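Local coordinates for ATP-dependent DNA helicase (Mycobacterium smegmatis, PDB 5V9X), which probably couples ATP hydrolysis to 3'-to-5' tracking along single-stranded DNA, unwinding RNA:DNA hybrids as a member of the Lhr helicase family, at residues Y705-L715 against Q833-L844. Residues are numbered along the deposited sequence; the frame is centred on the assembly and turned at random.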
loop_
_atom_site.group_PDB
_atom_site.type_symbol
_atom_site.label_atom_id
_atom_site.label_comp_id
_atom_site.label_asym_id
_atom_site.label_seq_id
_atom_site.Cartn_x
_atom_site.Cartn_y
_atom_site.Cartn_z
ATOM N N TYR A 705 -16.486 -1.945 -11.100
ATOM C CA TYR A 705 -15.379 -1.079 -11.498
ATOM C C TYR A 705 -14.728 -0.330 -10.342
ATOM O O TYR A 705 -14.030 0.664 -10.569
ATOM C CB TYR A 705 -15.859 -0.082 -12.556
ATOM C CG TYR A 705 -15.945 -0.682 -13.936
ATOM C CD1 TYR A 705 -14.818 -0.779 -14.739
ATOM C CD2 TYR A 705 -17.150 -1.162 -14.434
ATOM C CE1 TYR A 705 -14.888 -1.330 -16.004
ATOM C CE2 TYR A 705 -17.228 -1.715 -15.696
ATOM C CZ TYR A 705 -16.095 -1.797 -16.476
ATOM O OH TYR A 705 -16.165 -2.347 -17.734
ATOM N N GLY A 706 -14.929 -0.787 -9.113
ATOM C CA GLY A 706 -14.151 -0.308 -7.989
ATOM C C GLY A 706 -14.649 1.013 -7.428
ATOM O O GLY A 706 -15.425 1.743 -8.046
ATOM N N LEU A 707 -14.165 1.323 -6.222
ATOM C CA LEU A 707 -14.604 2.512 -5.504
ATOM C C LEU A 707 -14.071 3.799 -6.120
ATOM O O LEU A 707 -14.704 4.849 -5.963
ATOM C CB LEU A 707 -14.178 2.417 -4.034
ATOM C CG LEU A 707 -14.690 3.506 -3.090
ATOM C CD1 LEU A 707 -16.200 3.422 -2.935
ATOM C CD2 LEU A 707 -14.003 3.413 -1.739
ATOM N N ARG A 708 -12.925 3.752 -6.807
ATOM C CA ARG A 708 -12.370 4.963 -7.402
ATOM C C ARG A 708 -13.290 5.562 -8.457
ATOM O O ARG A 708 -13.198 6.759 -8.745
ATOM C CB ARG A 708 -10.997 4.666 -8.010
ATOM C CG ARG A 708 -10.012 4.032 -7.045
ATOM C CD ARG A 708 -8.620 3.970 -7.644
ATOM N NE ARG A 708 -8.042 5.300 -7.817
ATOM C CZ ARG A 708 -6.964 5.555 -8.551
ATOM N NH1 ARG A 708 -6.348 4.572 -9.192
ATOM N NH2 ARG A 708 -6.506 6.794 -8.650
ATOM N N VAL A 709 -14.167 4.753 -9.039
ATOM C CA VAL A 709 -15.146 5.217 -10.008
ATOM C C VAL A 709 -16.500 5.466 -9.357
ATOM O O VAL A 709 -17.212 6.399 -9.729
ATOM C CB VAL A 709 -15.257 4.195 -11.162
ATOM C CG1 VAL A 709 -16.511 4.421 -11.993
ATOM C CG2 VAL A 709 -14.018 4.251 -12.043
ATOM N N HIS A 710 -16.863 4.639 -8.374
ATOM C CA HIS A 710 -18.149 4.754 -7.698
ATOM C C HIS A 710 -18.186 5.879 -6.673
ATOM O O HIS A 710 -19.274 6.370 -6.352
ATOM C CB HIS A 710 -18.493 3.426 -7.023
ATOM C CG HIS A 710 -18.580 2.279 -7.978
ATOM N ND1 HIS A 710 -18.442 0.967 -7.583
ATOM C CD2 HIS A 710 -18.791 2.250 -9.315
ATOM C CE1 HIS A 710 -18.563 0.179 -8.636
ATOM N NE2 HIS A 710 -18.778 0.932 -9.699
ATOM N N GLY A 711 -17.035 6.289 -6.149
ATOM C CA GLY A 711 -16.952 7.441 -5.285
ATOM C C GLY A 711 -17.461 8.700 -5.959
ATOM O O GLY A 711 -18.447 9.304 -5.525
ATOM N N PRO A 712 -16.801 9.120 -7.045
ATOM C CA PRO A 712 -17.267 10.323 -7.750
ATOM C C PRO A 712 -18.626 10.148 -8.399
ATOM O O PRO A 712 -19.363 11.132 -8.539
ATOM C CB PRO A 712 -16.171 10.562 -8.795
ATOM C CG PRO A 712 -15.599 9.208 -9.042
ATOM C CD PRO A 712 -15.617 8.531 -7.698
ATOM N N LEU A 713 -18.980 8.927 -8.809
ATOM C CA LEU A 713 -20.305 8.707 -9.379
ATOM C C LEU A 713 -21.398 8.941 -8.346
ATOM O O LEU A 713 -22.472 9.449 -8.690
ATOM C CB LEU A 713 -20.406 7.296 -9.961
ATOM C CG LEU A 713 -21.739 6.943 -10.627
ATOM C CD1 LEU A 713 -22.112 7.985 -11.669
ATOM C CD2 LEU A 713 -21.683 5.559 -11.251
ATOM N N ALA A 714 -21.142 8.596 -7.081
ATOM C CA ALA A 714 -22.111 8.883 -6.030
ATOM C C ALA A 714 -22.277 10.382 -5.815
ATOM O O ALA A 714 -23.382 10.842 -5.506
ATOM C CB ALA A 714 -21.695 8.197 -4.728
ATOM N N LEU A 715 -21.196 11.154 -5.968
ATOM C CA LEU A 715 -21.309 12.608 -5.901
ATOM C C LEU A 715 -22.273 13.133 -6.955
ATOM O O LEU A 715 -23.110 13.996 -6.667
ATOM C CB LEU A 715 -19.934 13.254 -6.083
ATOM C CG LEU A 715 -18.862 13.009 -5.024
ATOM C CD1 LEU A 715 -17.538 13.598 -5.477
ATOM C CD2 LEU A 715 -19.287 13.606 -3.696
ATOM N N GLN A 833 -7.314 13.094 -8.194
ATOM C CA GLN A 833 -6.269 12.369 -8.910
ATOM C C GLN A 833 -5.846 11.076 -8.226
ATOM O O GLN A 833 -5.641 10.064 -8.903
ATOM C CB GLN A 833 -5.036 13.257 -9.095
ATOM C CG GLN A 833 -5.276 14.518 -9.901
ATOM C CD GLN A 833 -4.000 15.303 -10.115
ATOM O OE1 GLN A 833 -2.907 14.834 -9.789
ATOM N NE2 GLN A 833 -4.128 16.506 -10.663
ATOM N N ASP A 834 -5.701 11.084 -6.901
ATOM C CA ASP A 834 -5.177 9.935 -6.170
ATOM C C ASP A 834 -6.262 8.999 -5.658
ATOM O O ASP A 834 -6.054 7.784 -5.633
ATOM C CB ASP A 834 -4.316 10.403 -4.993
ATOM C CG ASP A 834 -3.000 11.010 -5.436
ATOM O OD1 ASP A 834 -2.812 11.205 -6.656
ATOM O OD2 ASP A 834 -2.149 11.287 -4.563
ATOM N N VAL A 835 -7.413 9.530 -5.246
ATOM C CA VAL A 835 -8.492 8.712 -4.701
ATOM C C VAL A 835 -9.450 8.325 -5.818
ATOM O O VAL A 835 -9.702 7.137 -6.053
ATOM C CB VAL A 835 -9.233 9.449 -3.572
ATOM C CG1 VAL A 835 -10.276 8.539 -2.939
ATOM C CG2 VAL A 835 -8.245 9.946 -2.533
ATOM N N TYR A 836 -9.998 9.324 -6.508
ATOM C CA TYR A 836 -10.896 9.068 -7.621
ATOM C C TYR A 836 -10.107 8.651 -8.861
ATOM O O TYR A 836 -8.882 8.789 -8.936
ATOM C CB TYR A 836 -11.738 10.305 -7.942
ATOM C CG TYR A 836 -12.656 10.779 -6.833
ATOM C CD1 TYR A 836 -13.070 9.921 -5.821
ATOM C CD2 TYR A 836 -13.113 12.091 -6.805
ATOM C CE1 TYR A 836 -13.910 10.359 -4.813
ATOM C CE2 TYR A 836 -13.951 12.538 -5.800
ATOM C CZ TYR A 836 -14.347 11.669 -4.808
ATOM O OH TYR A 836 -15.182 12.116 -3.807
ATOM N N ASP A 837 -10.840 8.134 -9.849
ATOM C CA ASP A 837 -10.315 7.843 -11.184
ATOM C C ASP A 837 -11.345 8.395 -12.166
ATOM O O ASP A 837 -12.204 7.663 -12.664
ATOM C CB ASP A 837 -10.064 6.346 -11.382
ATOM C CG ASP A 837 -9.392 6.032 -12.710
ATOM O OD1 ASP A 837 -9.094 6.974 -13.475
ATOM O OD2 ASP A 837 -9.164 4.835 -12.991
ATOM N N VAL A 838 -11.258 9.694 -12.432
ATOM C CA VAL A 838 -12.230 10.384 -13.280
ATOM C C VAL A 838 -12.097 9.941 -14.737
ATOM O O VAL A 838 -13.126 9.700 -15.384
ATOM C CB VAL A 838 -12.104 11.910 -13.137
ATOM C CG1 VAL A 838 -13.061 12.613 -14.084
ATOM C CG2 VAL A 838 -12.377 12.329 -11.699
ATOM N N PRO A 839 -10.885 9.825 -15.308
ATOM C CA PRO A 839 -10.789 9.257 -16.665
ATOM C C PRO A 839 -11.497 7.920 -16.826
ATOM O O PRO A 839 -12.095 7.671 -17.881
ATOM C CB PRO A 839 -9.275 9.131 -16.874
ATOM C CG PRO A 839 -8.720 10.255 -16.105
ATOM C CD PRO A 839 -9.584 10.370 -14.872
ATOM N N ALA A 840 -11.455 7.054 -15.812
ATOM C CA ALA A 840 -12.191 5.798 -15.901
ATOM C C ALA A 840 -13.695 6.036 -15.848
ATOM O O ALA A 840 -14.456 5.398 -16.585
ATOM C CB ALA A 840 -11.759 4.848 -14.787
ATOM N N LEU A 841 -14.145 6.947 -14.982
ATOM C CA LEU A 841 -15.566 7.267 -14.927
ATOM C C LEU A 841 -16.048 7.885 -16.232
ATOM O O LEU A 841 -17.189 7.654 -16.645
ATOM C CB LEU A 841 -15.851 8.208 -13.757
ATOM C CG LEU A 841 -17.312 8.616 -13.545
ATOM C CD1 LEU A 841 -18.191 7.392 -13.344
ATOM C CD2 LEU A 841 -17.449 9.566 -12.365
ATOM N N ILE A 842 -15.191 8.659 -16.901
ATOM C CA ILE A 842 -15.593 9.313 -18.142
ATOM C C ILE A 842 -15.778 8.288 -19.254
ATOM O O ILE A 842 -16.814 8.262 -19.928
ATOM C CB ILE A 842 -14.574 10.398 -18.530
ATOM C CG1 ILE A 842 -14.734 11.619 -17.621
ATOM C CG2 ILE A 842 -14.733 10.785 -19.989
ATOM C CD1 ILE A 842 -13.595 12.606 -17.714
ATOM N N GLU A 843 -14.780 7.423 -19.466
ATOM C CA GLU A 843 -14.905 6.423 -20.520
ATOM C C GLU A 843 -16.050 5.458 -20.241
ATOM O O GLU A 843 -16.700 4.984 -21.180
ATOM C CB GLU A 843 -13.596 5.653 -20.701
ATOM C CG GLU A 843 -13.601 4.765 -21.944
ATOM C CD GLU A 843 -12.270 4.088 -22.208
ATOM O OE1 GLU A 843 -11.362 4.195 -21.354
ATOM O OE2 GLU A 843 -12.132 3.449 -23.273
ATOM N N LEU A 844 -16.316 5.160 -18.966
ATOM C CA LEU A 844 -17.479 4.345 -18.630
ATOM C C LEU A 844 -18.768 5.004 -19.105
ATOM O O LEU A 844 -19.666 4.329 -19.623
ATOM C CB LEU A 844 -17.528 4.090 -17.123
ATOM C CG LEU A 844 -17.082 2.714 -16.619
ATOM C CD1 LEU A 844 -15.632 2.427 -16.984
ATOM C CD2 LEU A 844 -17.287 2.603 -15.115
#
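Arg708 reaches across to the C-terminal end of helix 822-835, where its guanidinium meets backbone carbonyls. Its NE donates to Val835 O at 3.0 Å in a fairly straight bond (161°); this oxygen lies at the edge of the guanidinium, practically in its plane, whereas NE itself sits above the plane of the carbonyl. NH2 adds a weak bond to Tyr836 O. A bend at chi3 (67°) turns the guanidinium so that one face lies over Asp837 CB. The positive group thus sits at the carbonyl end of a helix, where the helix dipole would probably favour it. Backbone atoms tighten the same junction, Asp837 N donating to Arg708 O at 2.9 Å. Asp837 is also the N-cap of the next helix, its OD1 weakly accepting from Ala840 N. Helix 707-715 lies against the junction between helices 822-835 and 838-849 within the DEAD/H-associated region of Lhr, crossing helix 838-844 at -74° with the axes 8.6 Å apart. At the kink in helix 707-715, Pro712 lays CD over one face of the Tyr836 ring in a CH-pi contact, 3.9 Å from the centroid, while its CG meets Leu841 CD2. Leu715 runs at about a right angle to Tyr836, its CD1 3.8 Å from CE2. Val709 splits its branches: CG2 rests on Ala840 CB at 3.6 Å, and CG1, anti to the backbone N, touches both Leu841 CD1 and Leu844 CD2. Leu844 CD2 also lies over one face of the Tyr705 ring, toward its rim, in a CH-pi contact, 3.7 Å from CG, while the hydroxyl of that tyrosine bonds to Asp682 O. Helix 759-769 packs against Pro712 and Leu841.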